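Local coordinates for protein TRAP dicarboxylate transporter-DctP subunit (Desulfovibrio desulfuricans subsp. desulfuricans, PDB 4NHB) that binds sn-glycerol-3-phosphate as a periplasmic solute-binding protein and probably delivers it to a TRAP-type transport system, at residues L106-A118 with L230-I242. Residues are numbered along the deposited sequence; the frame is centred on the assembly and turned at random.
Sequences LETPMLFDNLDHA and LSGHILVIHSLYI. With G3P (sn-glycerol-3-phosphate), chain P.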
loop_
_atom_site.group_PDB
_atom_site.type_symbol
_atom_site.label_atom_id
_atom_site.label_comp_id
_atom_site.label_asym_id
_atom_site.label_seq_id
_atom_site.Cartn_x
_atom_site.Cartn_y
_atom_site.Cartn_z
ATOM N N LEU A 106 -7.111 3.954 5.027
ATOM C CA LEU A 106 -5.888 3.226 5.383
ATOM C C LEU A 106 -4.661 4.088 5.069
ATOM O O LEU A 106 -3.634 3.977 5.735
ATOM C CB LEU A 106 -5.804 1.877 4.654
ATOM C CG LEU A 106 -6.813 0.786 5.114
ATOM C CD1 LEU A 106 -6.943 -0.423 4.152
ATOM C CD2 LEU A 106 -6.466 0.272 6.471
ATOM N N GLU A 107 -4.780 4.947 4.050
ATOM C CA GLU A 107 -3.693 5.833 3.624
ATOM C C GLU A 107 -4.023 7.344 3.760
ATOM O O GLU A 107 -3.582 8.150 2.971
ATOM C CB GLU A 107 -3.268 5.461 2.183
ATOM C CG GLU A 107 -2.713 4.063 2.086
ATOM C CD GLU A 107 -2.243 3.636 0.702
ATOM O OE1 GLU A 107 -2.653 4.254 -0.310
ATOM O OE2 GLU A 107 -1.457 2.643 0.638
ATOM N N THR A 108 -4.779 7.698 4.804
ATOM C CA THR A 108 -5.132 9.097 5.128
ATOM C C THR A 108 -3.886 9.937 5.181
ATOM O O THR A 108 -2.952 9.642 5.954
ATOM C CB THR A 108 -5.842 9.174 6.511
ATOM O OG1 THR A 108 -7.040 8.411 6.478
ATOM C CG2 THR A 108 -6.165 10.613 6.928
ATOM N N PRO A 109 -3.809 10.971 4.323
ATOM C CA PRO A 109 -2.575 11.747 4.344
ATOM C C PRO A 109 -2.370 12.437 5.687
ATOM O O PRO A 109 -3.337 12.848 6.301
ATOM C CB PRO A 109 -2.782 12.761 3.219
ATOM C CG PRO A 109 -3.738 12.088 2.271
ATOM C CD PRO A 109 -4.646 11.289 3.153
ATOM N N MET A 110 -1.134 12.524 6.139
ATOM C CA MET A 110 -0.819 13.269 7.360
ATOM C C MET A 110 -1.459 12.695 8.610
ATOM O O MET A 110 -1.711 13.429 9.563
ATOM C CB MET A 110 -1.318 14.714 7.226
ATOM C CG MET A 110 -0.873 15.401 5.979
ATOM S SD MET A 110 0.908 15.325 5.839
ATOM C CE MET A 110 1.444 15.636 7.527
ATOM N N LEU A 111 -1.769 11.414 8.623
ATOM C CA LEU A 111 -2.511 10.899 9.779
ATOM C C LEU A 111 -1.605 10.308 10.867
ATOM O O LEU A 111 -1.878 10.471 12.066
ATOM C CB LEU A 111 -3.543 9.885 9.341
ATOM C CG LEU A 111 -4.366 9.344 10.521
ATOM C CD1 LEU A 111 -5.170 10.439 11.238
ATOM C CD2 LEU A 111 -5.271 8.228 10.061
ATOM N N PHE A 112 -0.541 9.616 10.452
ATOM C CA PHE A 112 0.350 8.931 11.386
ATOM C C PHE A 112 1.693 9.607 11.558
ATOM O O PHE A 112 2.311 10.018 10.599
ATOM C CB PHE A 112 0.564 7.479 10.937
ATOM C CG PHE A 112 -0.717 6.714 10.807
ATOM C CD1 PHE A 112 -1.531 6.514 11.931
ATOM C CD2 PHE A 112 -1.144 6.249 9.574
ATOM C CE1 PHE A 112 -2.735 5.835 11.838
ATOM C CE2 PHE A 112 -2.352 5.557 9.470
ATOM C CZ PHE A 112 -3.148 5.356 10.611
ATOM N N ASP A 113 2.183 9.610 12.788
ATOM C CA ASP A 113 3.360 10.367 13.160
ATOM C C ASP A 113 4.611 9.581 12.701
ATOM O O ASP A 113 5.643 10.167 12.367
ATOM C CB ASP A 113 3.407 10.552 14.675
ATOM C CG ASP A 113 2.358 11.518 15.204
ATOM O OD1 ASP A 113 1.883 12.372 14.450
ATOM O OD2 ASP A 113 2.032 11.432 16.402
ATOM N N ASN A 114 4.483 8.252 12.695
ATOM C CA ASN A 114 5.544 7.328 12.338
ATOM C C ASN A 114 4.958 5.915 12.163
ATOM O O ASN A 114 3.767 5.694 12.370
ATOM C CB ASN A 114 6.585 7.338 13.427
ATOM C CG ASN A 114 5.972 7.262 14.790
ATOM O OD1 ASN A 114 5.258 6.310 15.114
ATOM N ND2 ASN A 114 6.225 8.276 15.608
ATOM N N LEU A 115 5.799 4.956 11.798
ATOM C CA LEU A 115 5.346 3.609 11.603
ATOM C C LEU A 115 4.704 3.007 12.853
ATOM O O LEU A 115 3.761 2.239 12.725
ATOM C CB LEU A 115 6.491 2.708 11.175
ATOM C CG LEU A 115 6.873 2.683 9.714
ATOM C CD1 LEU A 115 8.078 1.751 9.564
ATOM C CD2 LEU A 115 5.710 2.203 8.847
ATOM N N ASP A 116 5.242 3.313 14.040
ATOM C CA ASP A 116 4.772 2.675 15.253
ATOM C C ASP A 116 3.343 3.121 15.560
ATOM O O ASP A 116 2.520 2.313 15.972
ATOM C CB ASP A 116 5.679 2.982 16.441
ATOM C CG ASP A 116 7.032 2.276 16.351
ATOM O OD1 ASP A 116 7.092 1.154 15.815
ATOM O OD2 ASP A 116 8.028 2.864 16.824
ATOM N N HIS A 117 3.064 4.404 15.309
ATOM C CA HIS A 117 1.730 4.954 15.445
ATOM C C HIS A 117 0.807 4.185 14.492
ATOM O O HIS A 117 -0.248 3.692 14.900
ATOM C CB HIS A 117 1.729 6.479 15.139
ATOM C CG HIS A 117 0.385 7.131 15.260
ATOM N ND1 HIS A 117 0.162 8.455 14.973
ATOM C CD2 HIS A 117 -0.815 6.626 15.644
ATOM C CE1 HIS A 117 -1.112 8.742 15.171
ATOM N NE2 HIS A 117 -1.726 7.647 15.578
ATOM N N ALA A 118 1.190 4.100 13.220
ATOM C CA ALA A 118 0.339 3.477 12.226
ATOM C C ALA A 118 0.099 2.027 12.595
ATOM O O ALA A 118 -0.981 1.510 12.391
ATOM C CB ALA A 118 0.953 3.582 10.836
ATOM N N LEU A 230 12.159 14.128 0.712
ATOM C CA LEU A 230 11.458 13.447 1.780
ATOM C C LEU A 230 10.259 14.257 2.169
ATOM O O LEU A 230 10.374 15.426 2.487
ATOM C CB LEU A 230 12.388 13.250 2.964
ATOM C CG LEU A 230 13.596 12.402 2.589
ATOM C CD1 LEU A 230 14.482 12.146 3.796
ATOM C CD2 LEU A 230 13.175 11.084 1.955
ATOM N N SER A 231 9.088 13.645 2.084
ATOM C CA SER A 231 7.854 14.243 2.541
ATOM C C SER A 231 7.081 13.315 3.499
ATOM O O SER A 231 6.800 13.679 4.643
ATOM C CB SER A 231 7.066 14.570 1.294
ATOM O OG SER A 231 5.714 14.879 1.541
ATOM N N GLY A 232 6.740 12.119 3.036
ATOM C CA GLY A 232 6.068 11.137 3.865
ATOM C C GLY A 232 4.649 11.556 4.135
ATOM O O GLY A 232 4.123 11.304 5.193
ATOM N N HIS A 233 4.044 12.203 3.143
ATOM C CA HIS A 233 2.688 12.705 3.212
ATOM C C HIS A 233 1.649 11.608 3.322
ATOM O O HIS A 233 0.549 11.832 3.832
ATOM C CB HIS A 233 2.408 13.528 1.981
ATOM C CG HIS A 233 2.956 12.922 0.730
ATOM N ND1 HIS A 233 4.287 13.003 0.388
ATOM C CD2 HIS A 233 2.351 12.236 -0.271
ATOM C CE1 HIS A 233 4.485 12.382 -0.763
ATOM N NE2 HIS A 233 3.330 11.906 -1.182
ATOM N N ILE A 234 1.987 10.433 2.792
ATOM C CA ILE A 234 1.153 9.236 2.929
ATOM C C ILE A 234 2.038 8.014 3.268
ATOM O O ILE A 234 3.132 7.886 2.736
ATOM C CB ILE A 234 0.455 8.922 1.641
ATOM C CG1 ILE A 234 -0.662 9.931 1.377
ATOM C CG2 ILE A 234 -0.137 7.493 1.676
ATOM C CD1 ILE A 234 -1.187 9.888 0.005
ATOM N N LEU A 235 1.528 7.133 4.119
ATOM C CA LEU A 235 2.163 5.837 4.396
ATOM C C LEU A 235 1.385 4.779 3.629
ATOM O O LEU A 235 0.204 4.596 3.850
ATOM C CB LEU A 235 2.121 5.550 5.896
ATOM C CG LEU A 235 2.406 4.111 6.319
ATOM C CD1 LEU A 235 3.834 3.666 5.894
ATOM C CD2 LEU A 235 2.213 3.960 7.821
ATOM N N VAL A 236 2.042 4.107 2.692
ATOM C CA VAL A 236 1.378 3.061 1.976
ATOM C C VAL A 236 1.145 1.842 2.871
ATOM O O VAL A 236 2.050 1.336 3.525
ATOM C CB VAL A 236 2.159 2.666 0.675
ATOM C CG1 VAL A 236 1.469 1.534 -0.124
ATOM C CG2 VAL A 236 2.350 3.886 -0.210
ATOM N N ILE A 237 -0.109 1.404 2.887
ATOM C CA ILE A 237 -0.537 0.231 3.656
ATOM C C ILE A 237 -1.203 -0.755 2.699
ATOM O O ILE A 237 -2.155 -0.400 1.997
ATOM C CB ILE A 237 -1.560 0.635 4.723
ATOM C CG1 ILE A 237 -0.923 1.568 5.772
ATOM C CG2 ILE A 237 -2.187 -0.606 5.379
ATOM C CD1 ILE A 237 0.102 0.887 6.706
ATOM N N HIS A 238 -0.701 -1.989 2.631
ATOM C CA HIS A 238 -1.395 -3.046 1.884
ATOM C C HIS A 238 -1.927 -4.167 2.777
ATOM O O HIS A 238 -1.662 -4.198 3.973
ATOM C CB HIS A 238 -0.459 -3.611 0.829
ATOM C CG HIS A 238 -0.339 -2.751 -0.384
ATOM N ND1 HIS A 238 0.062 -3.258 -1.597
ATOM C CD2 HIS A 238 -0.575 -1.426 -0.582
ATOM C CE1 HIS A 238 0.081 -2.288 -2.497
ATOM N NE2 HIS A 238 -0.284 -1.162 -1.907
ATOM N N SER A 239 -2.675 -5.089 2.187
ATOM C CA SER A 239 -3.248 -6.235 2.899
ATOM C C SER A 239 -3.228 -7.456 2.050
ATOM O O SER A 239 -3.180 -7.374 0.833
ATOM C CB SER A 239 -4.704 -5.999 3.302
ATOM O OG SER A 239 -4.821 -4.786 3.981
ATOM N N LEU A 240 -3.281 -8.605 2.702
ATOM C CA LEU A 240 -3.611 -9.841 2.016
ATOM C C LEU A 240 -5.128 -10.007 2.105
ATOM O O LEU A 240 -5.722 -9.929 3.198
ATOM C CB LEU A 240 -2.916 -11.058 2.640
ATOM C CG LEU A 240 -1.386 -11.007 2.755
ATOM C CD1 LEU A 240 -0.894 -12.311 3.367
ATOM C CD2 LEU A 240 -0.725 -10.754 1.402
ATOM N N TYR A 241 -5.753 -10.169 0.948
ATOM C CA TYR A 241 -7.206 -10.340 0.894
ATOM C C TYR A 241 -7.509 -11.755 0.489
ATOM O O TYR A 241 -6.776 -12.322 -0.311
ATOM C CB TYR A 241 -7.789 -9.403 -0.132
ATOM C CG TYR A 241 -7.720 -7.920 0.203
ATOM C CD1 TYR A 241 -6.608 -7.160 -0.130
ATOM C CD2 TYR A 241 -8.780 -7.279 0.841
ATOM C CE1 TYR A 241 -6.554 -5.805 0.162
ATOM C CE2 TYR A 241 -8.732 -5.949 1.141
ATOM C CZ TYR A 241 -7.641 -5.199 0.810
ATOM O OH TYR A 241 -7.628 -3.829 1.094
ATOM N N ILE A 242 -8.594 -12.334 1.016
ATOM C CA ILE A 242 -8.969 -13.685 0.651
ATOM C C ILE A 242 -10.421 -13.758 0.198
ATOM O O ILE A 242 -11.283 -13.074 0.737
ATOM C CB ILE A 242 -8.712 -14.682 1.786
ATOM C CG1 ILE A 242 -9.033 -16.089 1.331
ATOM C CG2 ILE A 242 -9.510 -14.316 3.066
ATOM C CD1 ILE A 242 -8.204 -17.172 2.052
HETATM O O1 G3P P . -2.161 1.384 -1.692
HETATM C C1 G3P P . -2.198 2.110 -2.886
HETATM C C2 G3P P . -0.802 2.147 -3.521
HETATM O O2 G3P P . -0.371 0.835 -3.760
HETATM C C3 G3P P . -0.864 2.927 -4.844
HETATM O O1P G3P P . 0.390 3.469 -5.110
HETATM O O4P G3P P . 1.631 1.401 -5.447
HETATM O O2P G3P P . 0.521 2.514 -7.449
HETATM O O3P G3P P . 2.564 3.528 -6.440
HETATM P P G3P P . 1.325 2.676 -6.182
HETATM O O HOH W 1 -1.334 5.068 6.153
HETATM O O HOH W 2 -1.043 7.839 5.641
#
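L106 and I237 begin a contact that illustrates how the periplasmic binding-protein fold of TRAP receptors builds a ligand site: a loop is set against a long strand of the sheet, and two waters bridge backbone groups of the two segments. The carbonyl oxygen of L106 rests on CG1 of I237, and one water donates both to this oxygen and to the O of L235. At E107 the loop reaches the sn-glycerol-3-phosphate pocket. Its chain, extended beyond CG (chi2 -179°), runs past the O of L235 and brings the carboxylate to the strand, where OE2 accepts I237 N at 2.9 Å through its anti lone pair. The same oxygen takes a hydrogen bond from O1 of the ligand, 2.7 Å away, and so couples solute to strand, while Y178 and T94 hold OE1 and thereby help fix the rotation of the carboxylate. From the strand, H238 NE2 is hydrogen-bonded to O2 of the ligand, while its ND1 is hydrogen-bonded to E43. After a second water, linking T108 O to L235 N, the chain makes a type II beta turn over T108 to L111. P109 lies alongside I234, its CG 3.9 Å from CG1, and M110 N closes this end of the contact by donating to H233 O at 2.9 Å. F112, sandwiched within its own segment between L111 and A118, meets L235 obliquely. Helix 115-122 then begins after N114, whose OD1 caps H117 N. L235, with CG anti to its own N (chi1 165°), sends both methyls to this helix start, crossing L115 at about a right angle; the packing is tight here, with CD2 only 3.3 Å from CB of A118.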